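Local structure of probable dipeptidase (Pseudomonas aeruginosa, 3B40) at residues A[43-48]-A[52-57]; A[145-150]-A[195-200]; A[358-363]-A[367-372]. The protein probably hydrolyses dipeptides, as a metal-dependent dipeptidase of the M19 family built on a TIM-barrel fold. The protein carries 11 engineered substitutions. One frame throughout, in Å; residues are numbered along the deposited sequence.

Contact 1: A[43-48]-A[52-57]; sequences DKDGPG and LVKAGR. Engineered in segment 43-48: G48 (natural residue Asn).
The ammonium nitrogen of K54 is gripped from several sides at once. NZ gives a hydrogen bond of 2.8 Å to the carbonyl oxygen of G46 and another of 3.0 Å to OD1 of D45, while D51, in the short link between the two segments, adds a second carboxylate. The carbonyl of G46 is met from above its plane, 40° out of it, whereas OD1 of D45 is approached nearly along its C-O direction. K54 reaches this position with a chain that runs extended as far as CE and then bends at the last torsion (chi4 70°), turning NZ into the loop; on the way CE passes 3.3 Å from the O of G48, an engineered residue.

These partners belong to the loop that follows strand 25-29 and to the short helix 52-58 itself, so the chain folds back on itself at the surface of a TIM-barrel protein of the M19 family. D45 sits at the centre of an inverse gamma turn. Its CG stands anti to the backbone N, which carries the carboxylate over toward the helix, where OD1 serves two cations: besides K54 it forms a salt bridge of 3.2 Å with NH2 of R57. That oxygen lies at the edge of the guanidinium, in its plane, although the planes of carboxylate and guanidinium are 61° apart. With positive charge on two partners, the carboxylate of D45 is probably held ionised.

V53 adds apolar packing. Its CG2 rests 3.6 Å from the O of D43 and packs against the backbone of K44, while CG1 lies 3.9 Å from CB of D45. Farther back, CB of D43 touches CD1 of L52 at 4.2 Å.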
ATOM      1  N   ASP A  43      -4.145 -12.142  18.487  1.00 27.06           N
ATOM      2  CA  ASP A  43      -5.429 -12.083  19.207  1.00 28.06           C
ATOM      3  C   ASP A  43      -5.350 -11.214  20.469  1.00 28.01           C
ATOM      4  O   ASP A  43      -6.168 -11.354  21.366  1.00 28.26           O
ATOM      5  CB  ASP A  43      -5.901 -13.493  19.551  1.00 27.40           C
ATOM      6  CG  ASP A  43      -4.988 -14.185  20.573  1.00 27.64           C
ATOM      7  OD1 ASP A  43      -3.754 -13.988  20.520  1.00 26.09           O
ATOM      8  OD2 ASP A  43      -5.523 -14.923  21.433  1.00 26.85           O
ATOM      9  N   LYS A  44      -4.365 -10.313  20.531  1.00 28.00           N
ATOM     10  CA  LYS A  44      -4.225  -9.425  21.668  1.00 28.44           C
ATOM     11  C   LYS A  44      -4.160  -7.974  21.221  1.00 28.35           C
ATOM     12  O   LYS A  44      -3.836  -7.711  20.073  1.00 27.69           O
ATOM     13  CB  LYS A  44      -2.988  -9.800  22.498  1.00 29.02           C
ATOM     14  CG  LYS A  44      -3.177 -11.097  23.299  1.00 30.40           C
ATOM     15  CD  LYS A  44      -2.032 -11.286  24.283  1.00 34.17           C
ATOM     16  CE  LYS A  44      -2.272 -12.470  25.223  1.00 34.62           C
ATOM     17  NZ  LYS A  44      -1.061 -12.721  26.087  1.00 35.77           N
ATOM     18  N   ASP A  45      -4.463  -7.050  22.137  1.00 27.82           N
ATOM     19  CA  ASP A  45      -4.376  -5.608  21.896  1.00 27.57           C
ATOM     20  C   ASP A  45      -2.896  -5.224  21.954  1.00 27.47           C
ATOM     21  O   ASP A  45      -2.412  -4.682  22.965  1.00 27.07           O
ATOM     22  CB  ASP A  45      -5.196  -4.851  22.964  1.00 28.14           C
ATOM     23  CG  ASP A  45      -5.460  -3.383  22.603  1.00 29.67           C
ATOM     24  OD1 ASP A  45      -5.097  -2.952  21.490  1.00 27.34           O
ATOM     25  OD2 ASP A  45      -6.019  -2.643  23.459  1.00 31.32           O
ATOM     26  N   GLY A  46      -2.183  -5.499  20.856  1.00 26.68           N
ATOM     27  CA  GLY A  46      -0.732  -5.387  20.818  1.00 25.29           C
ATOM     28  C   GLY A  46      -0.110  -4.063  20.405  1.00 24.56           C
ATOM     29  O   GLY A  46      -0.780  -3.016  20.369  1.00 24.51           O
ATOM     30  N   PRO A  47       1.197  -4.099  20.119  1.00 23.41           N
ATOM     31  CA  PRO A  47       1.998  -2.921  19.785  1.00 23.13           C
ATOM     32  C   PRO A  47       1.875  -2.466  18.315  1.00 22.56           C
ATOM     33  O   PRO A  47       2.394  -1.396  17.945  1.00 23.29           O
ATOM     34  CB  PRO A  47       3.428  -3.396  20.067  1.00 22.47           C
ATOM     35  CG  PRO A  47       3.402  -4.845  19.702  1.00 23.22           C
ATOM     36  CD  PRO A  47       2.011  -5.335  20.110  1.00 23.63           C
ATOM     37  N   GLY A  48       1.216  -3.263  17.487  1.00 21.82           N
ATOM     38  CA  GLY A  48       1.121  -2.948  16.069  1.00 20.30           C
ATOM     39  C   GLY A  48      -0.154  -2.202  15.740  1.00 20.04           C
ATOM     40  O   GLY A  48      -0.936  -1.857  16.631  1.00 20.58           O
ATOM     41  N   LEU A  52      -6.596  -8.771  16.191  1.00 19.09           N
ATOM     42  CA  LEU A  52      -8.014  -9.127  16.170  1.00 19.35           C
ATOM     43  C   LEU A  52      -8.866  -8.281  17.127  1.00 19.05           C
ATOM     44  O   LEU A  52     -10.031  -8.031  16.873  1.00 19.36           O
ATOM     45  CB  LEU A  52      -8.223 -10.631  16.370  1.00 20.01           C
ATOM     46  CG  LEU A  52      -7.621 -11.592  15.325  1.00 20.25           C
ATOM     47  CD1 LEU A  52      -7.780 -13.042  15.799  1.00 21.96           C
ATOM     48  CD2 LEU A  52      -8.215 -11.426  13.940  1.00 20.31           C
ATOM     49  N   VAL A  53      -8.258  -7.838  18.221  1.00 19.23           N
ATOM     50  CA  VAL A  53      -8.901  -6.941  19.185  1.00 18.59           C
ATOM     51  C   VAL A  53      -9.209  -5.558  18.599  1.00 18.24           C
ATOM     52  O   VAL A  53     -10.357  -5.074  18.675  1.00 16.81           O
ATOM     53  CB  VAL A  53      -8.043  -6.795  20.477  1.00 18.81           C
ATOM     54  CG1 VAL A  53      -8.707  -5.803  21.469  1.00 19.74           C
ATOM     55  CG2 VAL A  53      -7.846  -8.170  21.150  1.00 19.33           C
ATOM     56  N   LYS A  54      -8.196  -4.922  17.994  1.00 17.86           N
ATOM     57  CA  LYS A  54      -8.396  -3.588  17.402  1.00 17.81           C
ATOM     58  C   LYS A  54      -9.440  -3.682  16.282  1.00 17.69           C
ATOM     59  O   LYS A  54     -10.311  -2.837  16.191  1.00 18.01           O
ATOM     60  CB  LYS A  54      -7.084  -2.983  16.889  1.00 17.30           C
ATOM     61  CG  LYS A  54      -6.061  -2.630  17.977  1.00 19.02           C
ATOM     62  CD  LYS A  54      -4.770  -2.102  17.355  1.00 18.89           C
ATOM     63  CE  LYS A  54      -3.766  -1.670  18.386  1.00 19.29           C
ATOM     64  NZ  LYS A  54      -3.243  -2.885  19.076  1.00 19.07           N
ATOM     65  N   ALA A  55      -9.381  -4.748  15.476  1.00 18.14           N
ATOM     66  CA  ALA A  55     -10.274  -4.895  14.320  1.00 19.04           C
ATOM     67  C   ALA A  55     -11.711  -5.125  14.714  1.00 20.06           C
ATOM     68  O   ALA A  55     -12.612  -4.597  14.062  1.00 20.14           O
ATOM     69  CB  ALA A  55      -9.789  -6.011  13.368  1.00 19.22           C
ATOM     70  N   GLY A  56     -11.920  -5.926  15.768  1.00 20.52           N
ATOM     71  CA  GLY A  56     -13.251  -6.140  16.339  1.00 21.22           C
ATOM     72  C   GLY A  56     -13.862  -4.859  16.879  1.00 21.52           C
ATOM     73  O   GLY A  56     -15.045  -4.609  16.690  1.00 21.01           O
ATOM     74  N   ARG A  57     -13.042  -4.061  17.562  1.00 21.73           N
ATOM     75  CA  ARG A  57     -13.442  -2.771  18.126  1.00 22.20           C
ATOM     76  C   ARG A  57     -13.859  -1.783  17.038  1.00 21.46           C
ATOM     77  O   ARG A  57     -14.868  -1.084  17.176  1.00 22.05           O
ATOM     78  CB  ARG A  57     -12.276  -2.139  18.884  1.00 22.66           C
ATOM     79  CG  ARG A  57     -12.486  -1.985  20.378  1.00 27.27           C
ATOM     80  CD  ARG A  57     -11.456  -1.016  20.961  1.00 30.09           C
ATOM     81  NE  ARG A  57     -10.104  -1.569  20.987  1.00 33.23           N
ATOM     82  CZ  ARG A  57      -8.997  -0.855  20.752  1.00 35.04           C
ATOM     83  NH1 ARG A  57      -9.065   0.438  20.460  1.00 35.95           N
ATOM     84  NH2 ARG A  57      -7.811  -1.429  20.811  1.00 36.00           N
TER

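Contact 2: A[145-150]-A[195-200]; sequences DDLSQL and GKQAVE
The backbones come closest at L147 and A198, whose CA atoms are 6.5 Å apart, near enough for the side chain of L147 to reach the backbone of the other segment. The contact joins two helices on the outside of the TIM barrel: the beginning of helix 148-155, with the loop leading into it, meets the first half of helix 193-205. L147 projects toward that helix with CG opposite its own backbone N (chi1 -154°), and its two methyls divide over neighbouring residues. CD2 lies 3.9 Å from CB of Q197, whose extended side chain crosses that of L147 at about a right angle. Three residues on, L150 sends CD1 to the methyl CB of A198, at 3.9 Å, so that this small side chain is met by both leucines. L150 also packs on L202 and L205 of the same helix, and W171 reaches both L150 and A198.

The start of helix 148-155 is secured from D146. Its OD1 accepts a weak capping bond from the backbone N of S148 and a shorter one, of 2.6 Å, from OG of the same serine, which also bonds K152; OD2 takes NE2 of Q149 at 2.8 Å, nearly straight (176°) and in the plane of the Q149 amide, though NE2 stands above the carboxylate plane. The tightest point between the segments is CD1 of L147, which presses to 3.5 Å from CA of A198.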
ATOM      1  N   ASP A 145      13.542 -14.395 -12.511  1.00 28.44           N
ATOM      2  CA  ASP A 145      13.025 -14.423 -13.892  1.00 28.95           C
ATOM      3  C   ASP A 145      11.941 -15.470 -14.105  1.00 28.72           C
ATOM      4  O   ASP A 145      11.585 -15.778 -15.246  1.00 29.24           O
ATOM      5  CB  ASP A 145      14.139 -14.708 -14.905  1.00 29.49           C
ATOM      6  CG  ASP A 145      15.243 -13.650 -14.911  1.00 32.79           C
ATOM      7  OD1 ASP A 145      14.952 -12.466 -14.625  1.00 35.53           O
ATOM      8  OD2 ASP A 145      16.414 -14.018 -15.213  1.00 36.48           O
ATOM      9  N   ASP A 146      11.387 -16.010 -13.028  1.00 27.54           N
ATOM     10  CA  ASP A 146      10.494 -17.140 -13.189  1.00 26.66           C
ATOM     11  C   ASP A 146       9.019 -16.721 -13.168  1.00 25.97           C
ATOM     12  O   ASP A 146       8.429 -16.529 -12.105  1.00 26.30           O
ATOM     13  CB  ASP A 146      10.840 -18.208 -12.142  1.00 26.54           C
ATOM     14  CG  ASP A 146      10.022 -19.462 -12.276  1.00 27.44           C
ATOM     15  OD1 ASP A 146       9.340 -19.680 -13.303  1.00 26.21           O
ATOM     16  OD2 ASP A 146      10.079 -20.261 -11.317  1.00 30.05           O
ATOM     17  N   LEU A 147       8.431 -16.596 -14.355  1.00 24.37           N
ATOM     18  CA  LEU A 147       7.002 -16.267 -14.513  1.00 24.35           C
ATOM     19  C   LEU A 147       6.077 -17.281 -13.836  1.00 23.26           C
ATOM     20  O   LEU A 147       5.011 -16.921 -13.310  1.00 22.82           O
ATOM     21  CB  LEU A 147       6.658 -16.185 -16.015  1.00 24.52           C
ATOM     22  CG  LEU A 147       5.502 -15.317 -16.502  1.00 25.40           C
ATOM     23  CD1 LEU A 147       5.629 -13.864 -16.045  1.00 27.01           C
ATOM     24  CD2 LEU A 147       5.427 -15.389 -18.019  1.00 24.09           C
ATOM     25  N   SER A 148       6.482 -18.549 -13.825  1.00 22.56           N
ATOM     26  CA  SER A 148       5.641 -19.576 -13.213  1.00 22.09           C
ATOM     27  C   SER A 148       5.509 -19.377 -11.703  1.00 21.08           C
ATOM     28  O   SER A 148       4.662 -20.010 -11.073  1.00 21.12           O
ATOM     29  CB  SER A 148       6.134 -20.989 -13.547  1.00 22.30           C
ATOM     30  OG  SER A 148       7.335 -21.265 -12.870  1.00 24.10           O
ATOM     31  N   GLN A 149       6.302 -18.474 -11.112  1.00 20.64           N
ATOM     32  CA  GLN A 149       6.106 -18.136  -9.675  1.00 20.12           C
ATOM     33  C   GLN A 149       4.746 -17.461  -9.438  1.00 19.67           C
ATOM     34  O   GLN A 149       4.201 -17.518  -8.328  1.00 20.53           O
ATOM     35  CB  GLN A 149       7.248 -17.255  -9.104  1.00 20.45           C
ATOM     36  CG  GLN A 149       8.628 -17.907  -9.056  1.00 22.57           C
ATOM     37  CD  GLN A 149       8.687 -19.157  -8.166  1.00 26.78           C
ATOM     38  OE1 GLN A 149       8.316 -19.112  -7.005  1.00 30.53           O
ATOM     39  NE2 GLN A 149       9.132 -20.270  -8.723  1.00 31.44           N
ATOM     40  N   LEU A 150       4.195 -16.822 -10.468  1.00 18.67           N
ATOM     41  CA  LEU A 150       2.862 -16.232 -10.378  1.00 18.15           C
ATOM     42  C   LEU A 150       1.796 -17.326 -10.211  1.00 18.96           C
ATOM     43  O   LEU A 150       0.955 -17.241  -9.323  1.00 17.76           O
ATOM     44  CB  LEU A 150       2.567 -15.340 -11.594  1.00 18.09           C
ATOM     45  CG  LEU A 150       3.459 -14.103 -11.761  1.00 17.44           C
ATOM     46  CD1 LEU A 150       3.083 -13.288 -13.018  1.00 14.52           C
ATOM     47  CD2 LEU A 150       3.434 -13.217 -10.478  1.00 17.19           C
ATOM     48  N   GLY A 195       8.145  -8.524 -17.546  1.00 14.79           N
ATOM     49  CA  GLY A 195       7.069  -7.794 -16.862  1.00 14.16           C
ATOM     50  C   GLY A 195       5.813  -7.699 -17.727  1.00 14.73           C
ATOM     51  O   GLY A 195       4.683  -7.805 -17.240  1.00 14.38           O
ATOM     52  N   LYS A 196       6.010  -7.494 -19.024  1.00 13.78           N
ATOM     53  CA  LYS A 196       4.912  -7.476 -19.989  1.00 15.29           C
ATOM     54  C   LYS A 196       4.229  -8.850 -20.098  1.00 15.35           C
ATOM     55  O   LYS A 196       3.017  -8.929 -20.171  1.00 17.47           O
ATOM     56  CB  LYS A 196       5.430  -7.034 -21.368  1.00 14.14           C
ATOM     57  CG  LYS A 196       5.855  -5.588 -21.398  1.00 15.52           C
ATOM     58  CD  LYS A 196       6.181  -5.185 -22.823  1.00 20.28           C
ATOM     59  CE  LYS A 196       6.065  -3.697 -22.990  1.00 21.02           C
ATOM     60  NZ  LYS A 196       7.389  -3.151 -22.814  1.00 22.50           N
ATOM     61  N   GLN A 197       5.018  -9.914 -20.098  1.00 15.14           N
ATOM     62  CA  GLN A 197       4.490 -11.259 -20.051  1.00 15.99           C
ATOM     63  C   GLN A 197       3.787 -11.521 -18.707  1.00 14.81           C
ATOM     64  O   GLN A 197       2.800 -12.253 -18.665  1.00 14.72           O
ATOM     65  CB  GLN A 197       5.628 -12.268 -20.288  1.00 15.83           C
ATOM     66  CG  GLN A 197       6.167 -12.202 -21.727  1.00 18.90           C
ATOM     67  CD  GLN A 197       7.389 -13.065 -21.972  1.00 19.81           C
ATOM     68  OE1 GLN A 197       7.617 -14.050 -21.283  1.00 27.70           O
ATOM     69  NE2 GLN A 197       8.145 -12.731 -23.012  1.00 24.29           N
ATOM     70  N   ALA A 198       4.289 -10.923 -17.622  1.00 12.85           N
ATOM     71  CA  ALA A 198       3.625 -11.033 -16.302  1.00 12.63           C
ATOM     72  C   ALA A 198       2.193 -10.458 -16.324  1.00 12.62           C
ATOM     73  O   ALA A 198       1.302 -10.994 -15.685  1.00 13.13           O
ATOM     74  CB  ALA A 198       4.463 -10.368 -15.214  1.00 12.40           C
ATOM     75  N   VAL A 199       1.972  -9.388 -17.070  1.00 11.65           N
ATOM     76  CA  VAL A 199       0.641  -8.799 -17.150  1.00 12.30           C
ATOM     77  C   VAL A 199      -0.396  -9.768 -17.779  1.00 12.12           C
ATOM     78  O   VAL A 199      -1.514  -9.933 -17.269  1.00 11.18           O
ATOM     79  CB  VAL A 199       0.644  -7.493 -17.968  1.00 12.04           C
ATOM     80  CG1 VAL A 199      -0.805  -7.026 -18.226  1.00  9.46           C
ATOM     81  CG2 VAL A 199       1.487  -6.386 -17.256  1.00 12.10           C
ATOM     82  N   GLU A 200      -0.018 -10.361 -18.906  1.00 12.00           N
ATOM     83  CA  GLU A 200      -0.818 -11.422 -19.526  1.00 12.44           C
ATOM     84  C   GLU A 200      -1.046 -12.600 -18.550  1.00 12.81           C
ATOM     85  O   GLU A 200      -2.177 -13.104 -18.408  1.00 13.34           O
ATOM     86  CB  GLU A 200      -0.168 -11.895 -20.846  1.00 11.87           C
ATOM     87  CG  GLU A 200      -0.989 -12.986 -21.620  1.00 13.84           C
ATOM     88  CD  GLU A 200      -2.362 -12.532 -22.111  1.00 14.50           C
ATOM     89  OE1 GLU A 200      -3.231 -13.403 -22.350  1.00 16.91           O
ATOM     90  OE2 GLU A 200      -2.587 -11.319 -22.300  1.00 15.77           O
TER

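Contact 3: A[358-363]-A[367-372]; sequences SDFNDG and DGWKDV
The loop after strand 354-357, the last strand of the barrel in the chain, doubles back before helix 375-385, and an aromatic pair packs its two limbs together. The ring of F360 presents its edge to the face of W369 in a T-shaped stack, with 4.8 Å between its centroid and that of the five-membered ring and 69° between the planes. CZ of F360 is the touching atom, 3.4 Å from NE1 of W369. The F360 ring is held between CB of S358, 3.2 Å above its centre on one face, and CA of D371 on the other, which CZ meets at 3.4 Å. Beside it, CD2 packs on CG1 of V372 at 3.7 Å. CB of S358 also lies 3.6 Å from CH2 of W369.

An ST turn fixes the backbone at F360, the second residue of the type II turn D359-D362: OG of S358 accepts a hydrogen bond from the backbone N of F360 at 3.0 Å, and also bonds D26 of strand 25-29. OD1 of D371 is bonded to S373. The two limbs thus meet by van der Waals and edge-to-face contact, with no ion pair between them, as suits a largely buried place.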
ATOM      1  N   SER A 358      -4.625   2.234   4.509  1.00 12.30           N
ATOM      2  CA  SER A 358      -3.852   2.865   5.597  1.00 13.05           C
ATOM      3  C   SER A 358      -2.340   2.948   5.442  1.00 13.43           C
ATOM      4  O   SER A 358      -1.704   3.955   5.843  1.00 13.40           O
ATOM      5  CB  SER A 358      -4.115   2.106   6.891  1.00 13.06           C
ATOM      6  OG  SER A 358      -3.816   0.730   6.764  1.00 13.38           O
ATOM      7  N   ASP A 359      -1.777   1.906   4.851  1.00 13.20           N
ATOM      8  CA  ASP A 359      -0.326   1.636   4.891  1.00 14.70           C
ATOM      9  C   ASP A 359       0.089   1.365   6.342  1.00 13.98           C
ATOM     10  O   ASP A 359       1.234   1.587   6.717  1.00 12.85           O
ATOM     11  CB  ASP A 359       0.499   2.768   4.294  1.00 15.16           C
ATOM     12  CG  ASP A 359       1.609   2.263   3.329  1.00 18.03           C
ATOM     13  OD1 ASP A 359       1.957   1.049   3.321  1.00 21.23           O
ATOM     14  OD2 ASP A 359       2.149   3.116   2.579  1.00 21.64           O
ATOM     15  N   PHE A 360      -0.847   0.830   7.126  1.00 12.84           N
ATOM     16  CA  PHE A 360      -0.544   0.481   8.506  1.00 13.51           C
ATOM     17  C   PHE A 360       0.659  -0.467   8.537  1.00 13.13           C
ATOM     18  O   PHE A 360       0.839  -1.282   7.638  1.00 13.09           O
ATOM     19  CB  PHE A 360      -1.768  -0.120   9.241  1.00 12.35           C
ATOM     20  CG  PHE A 360      -2.796   0.916   9.745  1.00 12.18           C
ATOM     21  CD1 PHE A 360      -2.405   2.192  10.167  1.00  9.66           C
ATOM     22  CD2 PHE A 360      -4.152   0.593   9.776  1.00  8.12           C
ATOM     23  CE1 PHE A 360      -3.337   3.122  10.607  1.00  9.79           C
ATOM     24  CE2 PHE A 360      -5.094   1.507  10.222  1.00 10.17           C
ATOM     25  CZ  PHE A 360      -4.692   2.788  10.622  1.00 11.14           C
ATOM     26  N   ASN A 361       1.455  -0.372   9.603  1.00 13.92           N
ATOM     27  CA  ASN A 361       2.685  -1.178   9.803  1.00 14.31           C
ATOM     28  C   ASN A 361       3.802  -0.928   8.775  1.00 14.59           C
ATOM     29  O   ASN A 361       4.810  -1.614   8.801  1.00 14.05           O
ATOM     30  CB  ASN A 361       2.414  -2.700   9.949  1.00 14.16           C
ATOM     31  CG  ASN A 361       1.607  -3.059  11.197  1.00 15.72           C
ATOM     32  OD1 ASN A 361       1.678  -2.392  12.258  1.00 16.43           O
ATOM     33  ND2 ASN A 361       0.829  -4.120  11.081  1.00 11.75           N
ATOM     34  N   ASP A 362       3.636   0.048   7.879  1.00 15.22           N
ATOM     35  CA  ASP A 362       4.770   0.514   7.092  1.00 16.56           C
ATOM     36  C   ASP A 362       4.774   2.042   7.071  1.00 16.50           C
ATOM     37  O   ASP A 362       5.127   2.637   6.074  1.00 17.10           O
ATOM     38  CB  ASP A 362       4.802  -0.119   5.678  1.00 17.12           C
ATOM     39  CG  ASP A 362       6.188   0.010   4.981  1.00 20.09           C
ATOM     40  OD1 ASP A 362       7.231   0.120   5.657  1.00 20.06           O
ATOM     41  OD2 ASP A 362       6.233   0.004   3.727  1.00 25.32           O
ATOM     42  N   GLY A 363       4.347   2.676   8.180  1.00 16.04           N
ATOM     43  CA  GLY A 363       4.419   4.141   8.319  1.00 14.86           C
ATOM     44  C   GLY A 363       3.122   4.930   8.156  1.00 15.52           C
ATOM     45  O   GLY A 363       3.106   6.142   8.379  1.00 15.50           O
ATOM     46  N   ASP A 367      -3.295  11.528  11.917  1.00 18.82           N
ATOM     47  CA  ASP A 367      -3.888  12.040  13.144  1.00 20.79           C
ATOM     48  C   ASP A 367      -5.400  11.798  13.087  1.00 19.77           C
ATOM     49  O   ASP A 367      -6.074  12.285  12.192  1.00 20.52           O
ATOM     50  CB  ASP A 367      -3.554  13.534  13.304  1.00 21.59           C
ATOM     51  CG  ASP A 367      -4.037  14.109  14.631  1.00 26.61           C
ATOM     52  OD1 ASP A 367      -4.208  13.343  15.598  1.00 33.12           O
ATOM     53  OD2 ASP A 367      -4.255  15.341  14.714  1.00 31.82           O
ATOM     54  N   GLY A 368      -5.918  11.022  14.034  1.00 19.64           N
ATOM     55  CA  GLY A 368      -7.344  10.703  14.100  1.00 18.83           C
ATOM     56  C   GLY A 368      -7.643   9.296  13.594  1.00 18.25           C
ATOM     57  O   GLY A 368      -8.766   8.803  13.731  1.00 17.59           O
ATOM     58  N   TRP A 369      -6.626   8.650  13.006  1.00 17.82           N
ATOM     59  CA  TRP A 369      -6.715   7.260  12.498  1.00 15.90           C
ATOM     60  C   TRP A 369      -5.373   6.579  12.637  1.00 15.91           C
ATOM     61  O   TRP A 369      -4.599   6.539  11.697  1.00 15.28           O
ATOM     62  CB  TRP A 369      -7.190   7.220  11.037  1.00 15.26           C
ATOM     63  CG  TRP A 369      -7.421   5.832  10.438  1.00 14.60           C
ATOM     64  CD1 TRP A 369      -7.861   4.717  11.094  1.00 15.10           C
ATOM     65  CD2 TRP A 369      -7.244   5.439   9.056  1.00 15.36           C
ATOM     66  NE1 TRP A 369      -7.955   3.647  10.213  1.00 16.39           N
ATOM     67  CE2 TRP A 369      -7.601   4.078   8.956  1.00 13.62           C
ATOM     68  CE3 TRP A 369      -6.827   6.121   7.886  1.00 14.26           C
ATOM     69  CZ2 TRP A 369      -7.561   3.378   7.743  1.00 14.74           C
ATOM     70  CZ3 TRP A 369      -6.800   5.433   6.689  1.00 15.09           C
ATOM     71  CH2 TRP A 369      -7.157   4.062   6.624  1.00 14.99           C
ATOM     72  N   LYS A 370      -5.130   6.000  13.805  1.00 16.17           N
ATOM     73  CA  LYS A 370      -3.801   5.568  14.149  1.00 16.54           C
ATOM     74  C   LYS A 370      -3.669   4.060  14.141  1.00 15.48           C
ATOM     75  O   LYS A 370      -2.561   3.527  14.196  1.00 14.45           O
ATOM     76  CB  LYS A 370      -3.388   6.154  15.499  1.00 16.88           C
ATOM     77  CG  LYS A 370      -4.041   5.505  16.723  1.00 19.80           C
ATOM     78  CD  LYS A 370      -3.563   6.202  17.987  1.00 21.46           C
ATOM     79  CE  LYS A 370      -4.569   6.045  19.102  1.00 25.51           C
ATOM     80  NZ  LYS A 370      -4.426   4.718  19.790  1.00 30.32           N
ATOM     81  N   ASP A 371      -4.810   3.381  14.111  1.00 14.19           N
ATOM     82  CA  ASP A 371      -4.833   1.933  13.951  1.00 14.54           C
ATOM     83  C   ASP A 371      -6.231   1.470  13.487  1.00 13.84           C
ATOM     84  O   ASP A 371      -7.144   2.291  13.305  1.00 13.86           O
ATOM     85  CB  ASP A 371      -4.315   1.228  15.241  1.00 14.86           C
ATOM     86  CG  ASP A 371      -5.230   1.440  16.445  1.00 16.20           C
ATOM     87  OD1 ASP A 371      -6.480   1.398  16.287  1.00 16.03           O
ATOM     88  OD2 ASP A 371      -4.690   1.659  17.551  1.00 14.53           O
ATOM     89  N   VAL A 372      -6.396   0.168  13.273  1.00 13.84           N
ATOM     90  CA  VAL A 372      -7.614  -0.349  12.618  1.00 13.90           C
ATOM     91  C   VAL A 372      -8.858  -0.165  13.473  1.00 15.30           C
ATOM     92  O   VAL A 372      -9.972  -0.284  12.964  1.00 14.02           O
ATOM     93  CB  VAL A 372      -7.522  -1.845  12.173  1.00 13.51           C
ATOM     94  CG1 VAL A 372      -6.478  -1.997  11.064  1.00 13.32           C
ATOM     95  CG2 VAL A 372      -7.217  -2.756  13.372  1.00 11.37           C
TER

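How the contacts relate
Place in the fold sets the chemistry of the three contacts. Contact 3 is buried, its centre about 11 Å from that of the chain, and rests on aromatic packing; contact 1 lies at the surface and combines a salt-bridge network with packing by V53; contact 2, partly buried, is an apolar meeting of two outer helices. Contacts 1 and 3 are neighbours, with centres 13 Å apart, and touch mainly through helix 52-58: CB of K54 lies 3.5 Å from CG2 of V372, so one lysine serves the ion network while its aliphatic part packs on the buried loop. Contact 2 stands apart, about 20 Å at nearest atoms from contact 3 and across the chain's centre from it.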